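Local atomic coordinates of (2Z,6E)-hedycaryol synthase (Kitasatospora setae, PDB entry 4MC3), a protein that catalyses the magnesium-dependent 1,11-cyclization of (2E,6E)-farnesyl diphosphate to (2Z,6E)-hedycaryol, with water as co-substrate and release of diphosphate. Residues E5-Y10 / Q256-V261; R174-V179 / K208-G213; A218-V223 / G305-H310. All coordinates share one frame; numbering follows the deposited sequence.

Contact 1 (E5-Y10 / Q256-V261)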
loop_
_atom_site.group_PDB
_atom_site.type_symbol
_atom_site.label_atom_id
_atom_site.label_comp_id
_atom_site.label_asym_id
_atom_site.label_seq_id
_atom_site.Cartn_x
_atom_site.Cartn_y
_atom_site.Cartn_z
ATOM N N GLU A 5 -15.280 -19.183 -10.610
ATOM C CA GLU A 5 -13.986 -19.827 -10.394
ATOM C C GLU A 5 -12.874 -18.783 -10.331
ATOM O O GLU A 5 -12.588 -18.104 -11.314
ATOM C CB GLU A 5 -13.686 -20.810 -11.521
ATOM C CG GLU A 5 -14.668 -21.968 -11.591
ATOM C CD GLU A 5 -14.460 -22.838 -12.811
ATOM O OE1 GLU A 5 -13.295 -23.025 -13.228
ATOM O OE2 GLU A 5 -15.468 -23.342 -13.350
ATOM N N ILE A 6 -12.266 -18.661 -9.158
ATOM C CA ILE A 6 -11.150 -17.752 -8.937
ATOM C C ILE A 6 -10.015 -18.101 -9.883
ATOM O O ILE A 6 -9.601 -19.241 -9.918
ATOM C CB ILE A 6 -10.616 -17.887 -7.493
ATOM C CG1 ILE A 6 -11.617 -17.312 -6.487
ATOM C CG2 ILE A 6 -9.258 -17.206 -7.332
ATOM C CD1 ILE A 6 -11.573 -15.805 -6.362
ATOM N N PRO A 7 -9.490 -17.119 -10.634
ATOM C CA PRO A 7 -8.358 -17.427 -11.511
ATOM C C PRO A 7 -7.169 -18.053 -10.761
ATOM O O PRO A 7 -6.999 -17.849 -9.555
ATOM C CB PRO A 7 -7.974 -16.062 -12.096
ATOM C CG PRO A 7 -9.221 -15.249 -11.999
ATOM C CD PRO A 7 -9.894 -15.701 -10.735
ATOM N N ASP A 8 -6.367 -18.826 -11.477
ATOM C CA ASP A 8 -5.191 -19.461 -10.888
ATOM C C ASP A 8 -4.052 -18.490 -11.087
ATOM O O ASP A 8 -3.211 -18.673 -11.947
ATOM C CB ASP A 8 -4.882 -20.823 -11.544
ATOM C CG ASP A 8 -5.591 -21.973 -10.858
ATOM O OD1 ASP A 8 -5.222 -22.286 -9.703
ATOM O OD2 ASP A 8 -6.512 -22.561 -11.475
ATOM N N PHE A 9 -4.037 -17.439 -10.283
ATOM C CA PHE A 9 -3.092 -16.353 -10.495
ATOM C C PHE A 9 -1.721 -16.904 -10.274
ATOM O O PHE A 9 -1.508 -17.608 -9.289
ATOM C CB PHE A 9 -3.303 -15.228 -9.479
ATOM C CG PHE A 9 -4.598 -14.485 -9.634
ATOM C CD1 PHE A 9 -4.840 -13.709 -10.756
ATOM C CD2 PHE A 9 -5.560 -14.511 -8.621
ATOM C CE1 PHE A 9 -6.022 -12.981 -10.872
ATOM C CE2 PHE A 9 -6.736 -13.788 -8.745
ATOM C CZ PHE A 9 -6.957 -13.015 -9.868
ATOM N N TYR A 10 -0.809 -16.588 -11.184
ATOM C CA TYR A 10 0.572 -17.004 -11.053
ATOM C C TYR A 10 1.494 -15.793 -11.121
ATOM O O TYR A 10 1.347 -14.914 -11.980
ATOM C CB TYR A 10 0.952 -18.023 -12.152
ATOM C CG TYR A 10 2.445 -18.330 -12.174
ATOM C CD1 TYR A 10 3.002 -19.251 -11.267
ATOM C CD2 TYR A 10 3.315 -17.664 -13.056
ATOM C CE1 TYR A 10 4.367 -19.502 -11.255
ATOM C CE2 TYR A 10 4.685 -17.925 -13.053
ATOM C CZ TYR A 10 5.200 -18.830 -12.148
ATOM O OH TYR A 10 6.557 -19.110 -12.137
ATOM N N GLN A 256 -12.163 -10.857 -17.202
ATOM C CA GLN A 256 -11.640 -9.607 -17.712
ATOM C C GLN A 256 -10.669 -8.908 -16.739
ATOM O O GLN A 256 -9.674 -8.309 -17.176
ATOM C CB GLN A 256 -12.777 -8.707 -18.112
ATOM C CG GLN A 256 -13.504 -9.299 -19.326
ATOM C CD GLN A 256 -14.701 -8.487 -19.744
ATOM O OE1 GLN A 256 -15.857 -8.820 -19.411
ATOM N NE2 GLN A 256 -14.437 -7.389 -20.427
ATOM N N VAL A 257 -10.973 -8.967 -15.441
ATOM C CA VAL A 257 -10.040 -8.461 -14.437
ATOM C C VAL A 257 -8.736 -9.301 -14.455
ATOM O O VAL A 257 -7.639 -8.729 -14.356
ATOM C CB VAL A 257 -10.673 -8.373 -13.037
ATOM C CG1 VAL A 257 -9.613 -8.057 -11.985
ATOM C CG2 VAL A 257 -11.794 -7.349 -13.021
ATOM N N ALA A 258 -8.847 -10.628 -14.619
ATOM C CA ALA A 258 -7.654 -11.494 -14.748
ATOM C C ALA A 258 -6.767 -11.045 -15.911
ATOM O O ALA A 258 -5.535 -11.067 -15.823
ATOM C CB ALA A 258 -8.056 -12.962 -14.923
ATOM N N VAL A 259 -7.365 -10.615 -17.014
ATOM C CA VAL A 259 -6.572 -10.124 -18.150
ATOM C C VAL A 259 -5.834 -8.821 -17.763
ATOM O O VAL A 259 -4.651 -8.591 -18.081
ATOM C CB VAL A 259 -7.466 -9.909 -19.378
ATOM C CG1 VAL A 259 -6.742 -9.129 -20.467
ATOM C CG2 VAL A 259 -7.976 -11.255 -19.896
ATOM N N LEU A 260 -6.534 -7.965 -17.050
ATOM C CA LEU A 260 -5.924 -6.723 -16.528
ATOM C C LEU A 260 -4.780 -7.000 -15.581
ATOM O O LEU A 260 -3.766 -6.293 -15.613
ATOM C CB LEU A 260 -6.942 -5.830 -15.812
ATOM C CG LEU A 260 -7.308 -4.450 -16.318
ATOM C CD1 LEU A 260 -7.988 -3.707 -15.182
ATOM C CD2 LEU A 260 -6.113 -3.665 -16.801
ATOM N N VAL A 261 -4.982 -7.948 -14.676
ATOM C CA VAL A 261 -3.924 -8.370 -13.761
ATOM C C VAL A 261 -2.682 -8.855 -14.516
ATOM O O VAL A 261 -1.542 -8.494 -14.174
ATOM C CB VAL A 261 -4.425 -9.463 -12.778
ATOM C CG1 VAL A 261 -3.310 -10.097 -11.974
ATOM C CG2 VAL A 261 -5.468 -8.920 -11.815
#

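Contact 2 (R174-V179 / K208-G213). With 28U ((3R,6E)-3,7,11-trimethyldodeca-1,6,10-trien-3-ol), chain B.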
loop_
_atom_site.group_PDB
_atom_site.type_symbol
_atom_site.label_atom_id
_atom_site.label_comp_id
_atom_site.label_asym_id
_atom_site.label_seq_id
_atom_site.Cartn_x
_atom_site.Cartn_y
_atom_site.Cartn_z
ATOM N N ARG A 174 -7.359 5.964 -8.534
ATOM C CA ARG A 174 -7.506 6.068 -7.064
ATOM C C ARG A 174 -7.148 4.777 -6.319
ATOM O O ARG A 174 -6.543 4.819 -5.198
ATOM C CB ARG A 174 -8.837 6.620 -6.641
ATOM C CG ARG A 174 -9.976 5.705 -6.747
ATOM C CD ARG A 174 -11.209 6.402 -6.129
ATOM N NE ARG A 174 -12.347 5.582 -6.429
ATOM C CZ ARG A 174 -13.041 5.656 -7.579
ATOM N NH1 ARG A 174 -14.047 4.836 -7.779
ATOM N NH2 ARG A 174 -12.729 6.548 -8.518
ATOM N N ARG A 175 -7.406 3.629 -6.949
ATOM C CA ARG A 175 -7.152 2.343 -6.345
ATOM C C ARG A 175 -5.654 2.114 -6.096
ATOM O O ARG A 175 -5.272 1.435 -5.132
ATOM C CB ARG A 175 -7.728 1.206 -7.203
ATOM C CG ARG A 175 -7.686 -0.129 -6.560
ATOM C CD ARG A 175 -8.488 -0.212 -5.304
ATOM N NE ARG A 175 -8.594 -1.584 -4.849
ATOM C CZ ARG A 175 -8.204 -2.022 -3.660
ATOM N NH1 ARG A 175 -7.700 -1.191 -2.730
ATOM N NH2 ARG A 175 -8.306 -3.294 -3.415
ATOM N N MET A 176 -4.792 2.629 -6.971
ATOM C CA MET A 176 -3.342 2.481 -6.755
ATOM C C MET A 176 -2.932 3.139 -5.439
ATOM O O MET A 176 -1.955 2.711 -4.853
ATOM C CB MET A 176 -2.468 2.947 -7.890
ATOM C CG MET A 176 -2.444 4.379 -8.162
ATOM S SD MET A 176 -0.948 4.877 -9.145
ATOM C CE MET A 176 0.499 4.776 -8.111
ATOM N N TYR A 177 -3.647 4.166 -5.011
ATOM C CA TYR A 177 -3.387 4.788 -3.660
ATOM C C TYR A 177 -4.196 4.141 -2.529
ATOM O O TYR A 177 -3.680 4.008 -1.408
ATOM C CB TYR A 177 -3.611 6.277 -3.733
ATOM C CG TYR A 177 -2.652 6.918 -4.691
ATOM C CD1 TYR A 177 -1.286 6.997 -4.428
ATOM C CD2 TYR A 177 -3.101 7.429 -5.910
ATOM C CE1 TYR A 177 -0.413 7.564 -5.346
ATOM C CE2 TYR A 177 -2.229 7.980 -6.819
ATOM C CZ TYR A 177 -0.887 8.029 -6.538
ATOM O OH TYR A 177 0.003 8.604 -7.425
ATOM N N SER A 178 -5.464 3.762 -2.727
ATOM C CA SER A 178 -6.286 3.170 -1.661
ATOM C C SER A 178 -5.772 1.817 -1.187
ATOM O O SER A 178 -5.998 1.448 -0.033
ATOM C CB SER A 178 -7.766 3.099 -2.021
ATOM O OG SER A 178 -8.015 2.051 -2.976
ATOM N N VAL A 179 -5.070 1.061 -2.043
ATOM C CA VAL A 179 -4.457 -0.200 -1.629
ATOM C C VAL A 179 -3.290 0.045 -0.670
ATOM O O VAL A 179 -2.810 -0.891 -0.060
ATOM C CB VAL A 179 -4.064 -1.023 -2.899
ATOM C CG1 VAL A 179 -2.871 -0.441 -3.627
ATOM C CG2 VAL A 179 -3.850 -2.479 -2.561
ATOM N N LYS A 208 6.195 3.715 -13.147
ATOM C CA LYS A 208 5.486 2.694 -13.887
ATOM C C LYS A 208 5.428 1.436 -13.070
ATOM O O LYS A 208 4.389 0.722 -13.030
ATOM C CB LYS A 208 6.194 2.466 -15.219
ATOM C CG LYS A 208 5.615 1.389 -16.147
ATOM C CD LYS A 208 6.417 1.403 -17.451
ATOM C CE LYS A 208 6.057 0.241 -18.357
ATOM N NZ LYS A 208 6.703 0.332 -19.703
ATOM N N LEU A 209 6.559 1.096 -12.455
ATOM C CA LEU A 209 6.630 -0.091 -11.579
ATOM C C LEU A 209 5.695 0.036 -10.376
ATOM O O LEU A 209 4.993 -0.943 -10.029
ATOM C CB LEU A 209 8.094 -0.254 -11.081
ATOM C CG LEU A 209 8.365 -1.403 -10.095
ATOM C CD1 LEU A 209 8.022 -2.750 -10.675
ATOM C CD2 LEU A 209 9.824 -1.352 -9.657
ATOM N N ARG A 210 5.745 1.188 -9.731
ATOM C CA ARG A 210 4.946 1.444 -8.523
ATOM C C ARG A 210 3.443 1.313 -8.881
ATOM O O ARG A 210 2.692 0.651 -8.177
ATOM C CB ARG A 210 5.249 2.849 -7.981
ATOM C CG ARG A 210 4.459 3.323 -6.769
ATOM C CD ARG A 210 4.785 4.738 -6.303
ATOM N NE ARG A 210 6.185 4.794 -5.921
ATOM C CZ ARG A 210 7.178 5.443 -6.574
ATOM N NH1 ARG A 210 6.962 6.215 -7.602
ATOM N NH2 ARG A 210 8.422 5.313 -6.120
ATOM N N ARG A 211 3.005 1.941 -9.956
ATOM C CA ARG A 211 1.606 1.873 -10.353
ATOM C C ARG A 211 1.184 0.475 -10.713
ATOM O O ARG A 211 0.142 -0.029 -10.223
ATOM C CB ARG A 211 1.307 2.846 -11.512
ATOM C CG ARG A 211 -0.116 2.640 -12.059
ATOM C CD ARG A 211 -0.426 3.637 -13.167
ATOM N NE ARG A 211 -1.666 3.243 -13.820
ATOM C CZ ARG A 211 -2.856 3.822 -13.699
ATOM N NH1 ARG A 211 -3.049 4.885 -12.952
ATOM N NH2 ARG A 211 -3.862 3.312 -14.400
ATOM N N ALA A 212 1.960 -0.216 -11.544
ATOM C CA ALA A 212 1.584 -1.546 -11.960
ATOM C C ALA A 212 1.603 -2.535 -10.840
ATOM O O ALA A 212 0.719 -3.420 -10.745
ATOM C CB ALA A 212 2.469 -2.014 -13.104
ATOM N N GLY A 213 2.607 -2.450 -9.959
ATOM C CA GLY A 213 2.658 -3.341 -8.838
ATOM C C GLY A 213 1.476 -3.117 -7.912
ATOM O O GLY A 213 0.836 -4.076 -7.418
HETATM C C4 28U B . -2.743 -5.695 -0.013
HETATM C C5 28U B . -2.731 -5.534 2.514
HETATM C C6 28U B . -1.554 -4.739 3.046
HETATM C C7 28U B . -1.630 -3.862 4.263
HETATM C C8 28U B . -2.722 -3.308 4.858
HETATM C C10 28U B . -4.159 -3.607 4.513
HETATM C C13 28U B . -5.352 -0.702 3.817
HETATM C C15 28U B . -6.351 -1.275 2.830
HETATM O O16 28U B . -4.795 -5.504 1.150
HETATM C C3 28U B . -3.431 -5.017 1.198
HETATM C C2 28U B . -3.399 -3.496 0.979
HETATM C C1 28U B . -3.992 -2.666 1.876
HETATM C C9 28U B . -2.627 -1.924 5.477
HETATM C C11 28U B . -2.781 -0.788 4.411
HETATM C C12 28U B . -4.025 -0.673 3.515
HETATM C C14 28U B . -5.935 -0.645 5.218
#

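Contact 3 (A218-V223 / G305-H310). With 28U ((3R,6E)-3,7,11-trimethyldodeca-1,6,10-trien-3-ol), chain B.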
loop_
_atom_site.group_PDB
_atom_site.type_symbol
_atom_site.label_atom_id
_atom_site.label_comp_id
_atom_site.label_asym_id
_atom_site.label_seq_id
_atom_site.Cartn_x
_atom_site.Cartn_y
_atom_site.Cartn_z
ATOM N N ALA A 218 -3.897 -4.735 -5.955
ATOM C CA ALA A 218 -5.268 -4.280 -5.717
ATOM C C ALA A 218 -6.304 -5.031 -6.498
ATOM O O ALA A 218 -7.396 -5.323 -5.949
ATOM C CB ALA A 218 -5.411 -2.816 -6.017
ATOM N N LEU A 219 -5.999 -5.363 -7.748
ATOM C CA LEU A 219 -6.961 -6.047 -8.595
ATOM C C LEU A 219 -7.137 -7.503 -8.127
ATOM O O LEU A 219 -8.256 -8.043 -8.159
ATOM C CB LEU A 219 -6.537 -5.992 -10.051
ATOM C CG LEU A 219 -6.682 -4.624 -10.694
ATOM C CD1 LEU A 219 -5.926 -4.531 -11.981
ATOM C CD2 LEU A 219 -8.143 -4.257 -10.901
ATOM N N VAL A 220 -6.040 -8.126 -7.694
ATOM C CA VAL A 220 -6.152 -9.472 -7.106
ATOM C C VAL A 220 -7.029 -9.371 -5.853
ATOM O O VAL A 220 -7.944 -10.196 -5.666
ATOM C CB VAL A 220 -4.757 -10.073 -6.822
ATOM C CG1 VAL A 220 -4.846 -11.284 -5.885
ATOM C CG2 VAL A 220 -4.095 -10.379 -8.139
ATOM N N ASN A 221 -6.772 -8.384 -4.988
ATOM C CA ASN A 221 -7.616 -8.094 -3.803
ATOM C C ASN A 221 -9.089 -7.953 -4.208
ATOM O O ASN A 221 -9.945 -8.533 -3.567
ATOM C CB ASN A 221 -7.111 -6.883 -2.997
ATOM C CG ASN A 221 -8.017 -6.491 -1.832
ATOM O OD1 ASN A 221 -9.010 -5.781 -2.013
ATOM N ND2 ASN A 221 -7.651 -6.906 -0.618
ATOM N N ASP A 222 -9.375 -7.239 -5.291
ATOM C CA ASP A 222 -10.746 -7.002 -5.726
ATOM C C ASP A 222 -11.426 -8.343 -6.046
ATOM O O ASP A 222 -12.588 -8.556 -5.701
ATOM C CB ASP A 222 -10.810 -6.083 -6.955
ATOM C CG ASP A 222 -10.587 -4.629 -6.658
ATOM O OD1 ASP A 222 -10.287 -4.232 -5.518
ATOM O OD2 ASP A 222 -10.717 -3.827 -7.630
ATOM N N VAL A 223 -10.715 -9.221 -6.732
ATOM C CA VAL A 223 -11.280 -10.518 -7.107
ATOM C C VAL A 223 -11.610 -11.362 -5.872
ATOM O O VAL A 223 -12.694 -11.976 -5.799
ATOM C CB VAL A 223 -10.365 -11.280 -8.080
ATOM C CG1 VAL A 223 -10.841 -12.712 -8.308
ATOM C CG2 VAL A 223 -10.249 -10.538 -9.416
ATOM N N GLY A 305 3.780 -12.067 -2.369
ATOM C CA GLY A 305 3.375 -12.102 -0.968
ATOM C C GLY A 305 1.941 -11.733 -0.785
ATOM O O GLY A 305 1.244 -12.327 0.043
ATOM N N GLN A 306 1.484 -10.708 -1.517
ATOM C CA GLN A 306 0.124 -10.261 -1.274
ATOM C C GLN A 306 -0.896 -11.212 -1.919
ATOM O O GLN A 306 -2.025 -11.334 -1.447
ATOM C CB GLN A 306 -0.105 -8.802 -1.709
ATOM C CG GLN A 306 0.831 -7.800 -1.054
ATOM C CD GLN A 306 0.801 -7.821 0.482
ATOM O OE1 GLN A 306 -0.219 -8.003 1.053
ATOM N NE2 GLN A 306 1.933 -7.550 1.120
ATOM N N LEU A 307 -0.492 -11.899 -2.990
ATOM C CA LEU A 307 -1.330 -12.939 -3.577
ATOM C C LEU A 307 -1.533 -14.075 -2.584
ATOM O O LEU A 307 -2.654 -14.552 -2.369
ATOM C CB LEU A 307 -0.721 -13.463 -4.880
ATOM C CG LEU A 307 -1.370 -14.685 -5.526
ATOM C CD1 LEU A 307 -2.802 -14.340 -5.924
ATOM C CD2 LEU A 307 -0.522 -15.122 -6.713
ATOM N N VAL A 308 -0.455 -14.483 -1.950
ATOM C CA VAL A 308 -0.502 -15.557 -0.974
ATOM C C VAL A 308 -1.271 -15.142 0.286
ATOM O O VAL A 308 -2.035 -15.951 0.866
ATOM C CB VAL A 308 0.944 -16.015 -0.676
ATOM C CG1 VAL A 308 0.991 -16.926 0.518
ATOM C CG2 VAL A 308 1.530 -16.676 -1.924
ATOM N N TRP A 309 -1.105 -13.890 0.707
ATOM C CA TRP A 309 -1.869 -13.344 1.827
ATOM C C TRP A 309 -3.377 -13.391 1.523
ATOM O O TRP A 309 -4.168 -13.739 2.403
ATOM C CB TRP A 309 -1.399 -11.913 2.131
ATOM C CG TRP A 309 -1.913 -11.324 3.454
ATOM C CD1 TRP A 309 -1.462 -11.614 4.720
ATOM C CD2 TRP A 309 -2.932 -10.331 3.613
ATOM N NE1 TRP A 309 -2.165 -10.874 5.656
ATOM C CE2 TRP A 309 -3.072 -10.084 5.000
ATOM C CE3 TRP A 309 -3.758 -9.641 2.717
ATOM C CZ2 TRP A 309 -3.994 -9.168 5.507
ATOM C CZ3 TRP A 309 -4.676 -8.731 3.224
ATOM C CH2 TRP A 309 -4.786 -8.502 4.609
ATOM N N HIS A 310 -3.778 -13.078 0.285
ATOM C CA HIS A 310 -5.179 -13.297 -0.173
ATOM C C HIS A 310 -5.384 -14.748 -0.571
ATOM O O HIS A 310 -6.436 -15.120 -1.092
ATOM C CB HIS A 310 -5.544 -12.408 -1.364
ATOM C CG HIS A 310 -5.388 -10.948 -1.097
ATOM N ND1 HIS A 310 -4.284 -10.233 -1.506
ATOM C CD2 HIS A 310 -6.185 -10.070 -0.443
ATOM C CE1 HIS A 310 -4.408 -8.976 -1.128
ATOM N NE2 HIS A 310 -5.542 -8.856 -0.461
HETATM C C4 28U B . -2.743 -5.695 -0.013
HETATM C C5 28U B . -2.731 -5.534 2.514
HETATM C C6 28U B . -1.554 -4.739 3.046
HETATM C C7 28U B . -1.630 -3.862 4.263
HETATM C C8 28U B . -2.722 -3.308 4.858
HETATM C C10 28U B . -4.159 -3.607 4.513
HETATM C C13 28U B . -5.352 -0.702 3.817
HETATM C C15 28U B . -6.351 -1.275 2.830
HETATM O O16 28U B . -4.795 -5.504 1.150
HETATM C C3 28U B . -3.431 -5.017 1.198
HETATM C C2 28U B . -3.399 -3.496 0.979
HETATM C C1 28U B . -3.992 -2.666 1.876
HETATM C C9 28U B . -2.627 -1.924 5.477
HETATM C C11 28U B . -2.781 -0.788 4.411
HETATM C C12 28U B . -4.025 -0.673 3.515
HETATM C C14 28U B . -5.935 -0.645 5.218
#

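Contact 1 (E5-Y10 / Q256-V261)
Pro7 and Phe9 bring a non-helical N-terminal segment onto a helix in a mainly helical protein without strands. They touch Ala258 and Val261, one turn apart on helix 250-282, and the contact is apolar. Pro7 CG meets Ala258 CB at 3.9 Å, and Pro7 CB lies a little farther from the same methyl. Pro7 CB also stands 3.8 Å above one face of the Phe9 ring, displaced toward its rim. Asp8 is the centre of an inverse gamma turn, closed by a weak hydrogen bond of 3.1 Å from Phe9 N to Pro7 O. This terpene cyclase has the all-helical class I alpha fold, and the segment 5-10 runs along its outside ahead of helix 21-35. The CG of Phe9 is anti to its carbonyl carbon (chi1 -67°), which turns the ring in toward the helix. Its edge comes to Ala258, with Phe9 CE1 at 4.5 Å from Ala258 CA. Phe9 CD1 also meets Val261 CG1 at 4.1 Å, obliquely, and the two side chains cross at about a right angle. Ile6 and Val257 each pack on Val223 of helix 204-225, while Val261 reaches His216 and Leu219 of that helix.

Contact 2 (R174-V179 / K208-G213)
Met176 packs on Arg211 next to the helix break at the nerolidol pocket, a break that the class I terpene cyclases use next to the substrate. Helix 168-178 stops close to Val179, whose CG2 is 3.7 Å from C2 of the nerolidol. One turn earlier, Arg175 is a probable substrate-binding residue by similarity. Arg175 NH1 donates a hydrogen bond of 3.3 Å to Ser178 OG, which lies at the edge of the guanidinium and in its plane. Met176 leaves the helix on another side. Its CG sits between the backbone N and the carbonyl carbon (chi1 68°), and the chain bends at chi3. The sulfur then lies across the base of Arg211, with Met176 SD 3.8 Å from Arg211 CG, and Met176 CE is 3.8 Å from Arg211 CA. Arg211 runs extended past the thioether at about a right angle, and its NH1 forms a salt bridge with Asp173. With an alanine for this methionine, the aliphatic base of Arg211 would probably lose its thioether cover, leaving a gap between the two helices. Met176 also touches Leu215. Helix 136-160 packs on Arg174, Tyr177 and Ser178, and helix 250-282 receives Lys208, Leu209 and Ala212.

Contact 3 (A218-V223 / G305-H310)
Asn221 and His310 meet where the NSE motif faces the C-terminal end of helix 286-309, at the wall of the nerolidol pocket. Asn221 opens the motif and probably binds a magnesium ion, as judged by similarity. Its CG is anti to the backbone N (chi1 176°), which sends the amide toward the histidine. Asn221 ND2 donates to His310 NE2 at 2.9 Å in a nearly straight hydrogen bond. His310 NE2 lies in the amide plane of Asn221, but the donor is tilted from the imidazole plane, and the two planes stand 79° apart. The other ring nitrogen, His310 ND1, is placed as a donor to Gln306 O, although the modelled separation is doubtfully short. His310 N also gives to Gln306 O, from the opposite face of that carbonyl plane. The imidazole is held between two layers. Asn221 CA makes a CH-pi contact over one face, 4.2 Å from the centroid of the His310 ring, and Trp309 CE3 lies 3.7 Å above the opposite face, displaced toward its rim. His310 CG is anti to its carbonyl carbon (chi1 -58°), and this turns the ring back against its own helix. The nerolidol O16 approaches the imidazole edge, 3.8 Å from His310 NE2. Trp309 CZ3 is 3.8 Å from the nerolidol C5. Gln306 OE1 comes within 3.6 Å of the nerolidol C4. Away from the ligand, the two helices meet through methyl groups, with Val220 CG1 3.7 Å from Leu307 CD1.

Helix 204-225 ties the three contacts together. It supplies one segment each to contacts 2 and 3, and contact 1 packs on it through Val223 and Leu219. Contacts 1 and 3 have centres about 11 Å apart and touch directly, for example Phe9 CB with Leu307 CD1 at 3.7 Å. Contacts 2 and 3 have centres about 13 Å apart, both beside nerolidol, and are joined by a salt bridge from Arg175 NH2 to Asp222 OD1. Contacts 1 and 2 have centres about 17 Å apart and do not meet. Along the chain, contact 2 is nested inside contact 1 and closes before contact 3 opens, while contacts 1 and 3 interleave. The N-terminal segment thus packs onto the helix that carries the pocket residue Asn221.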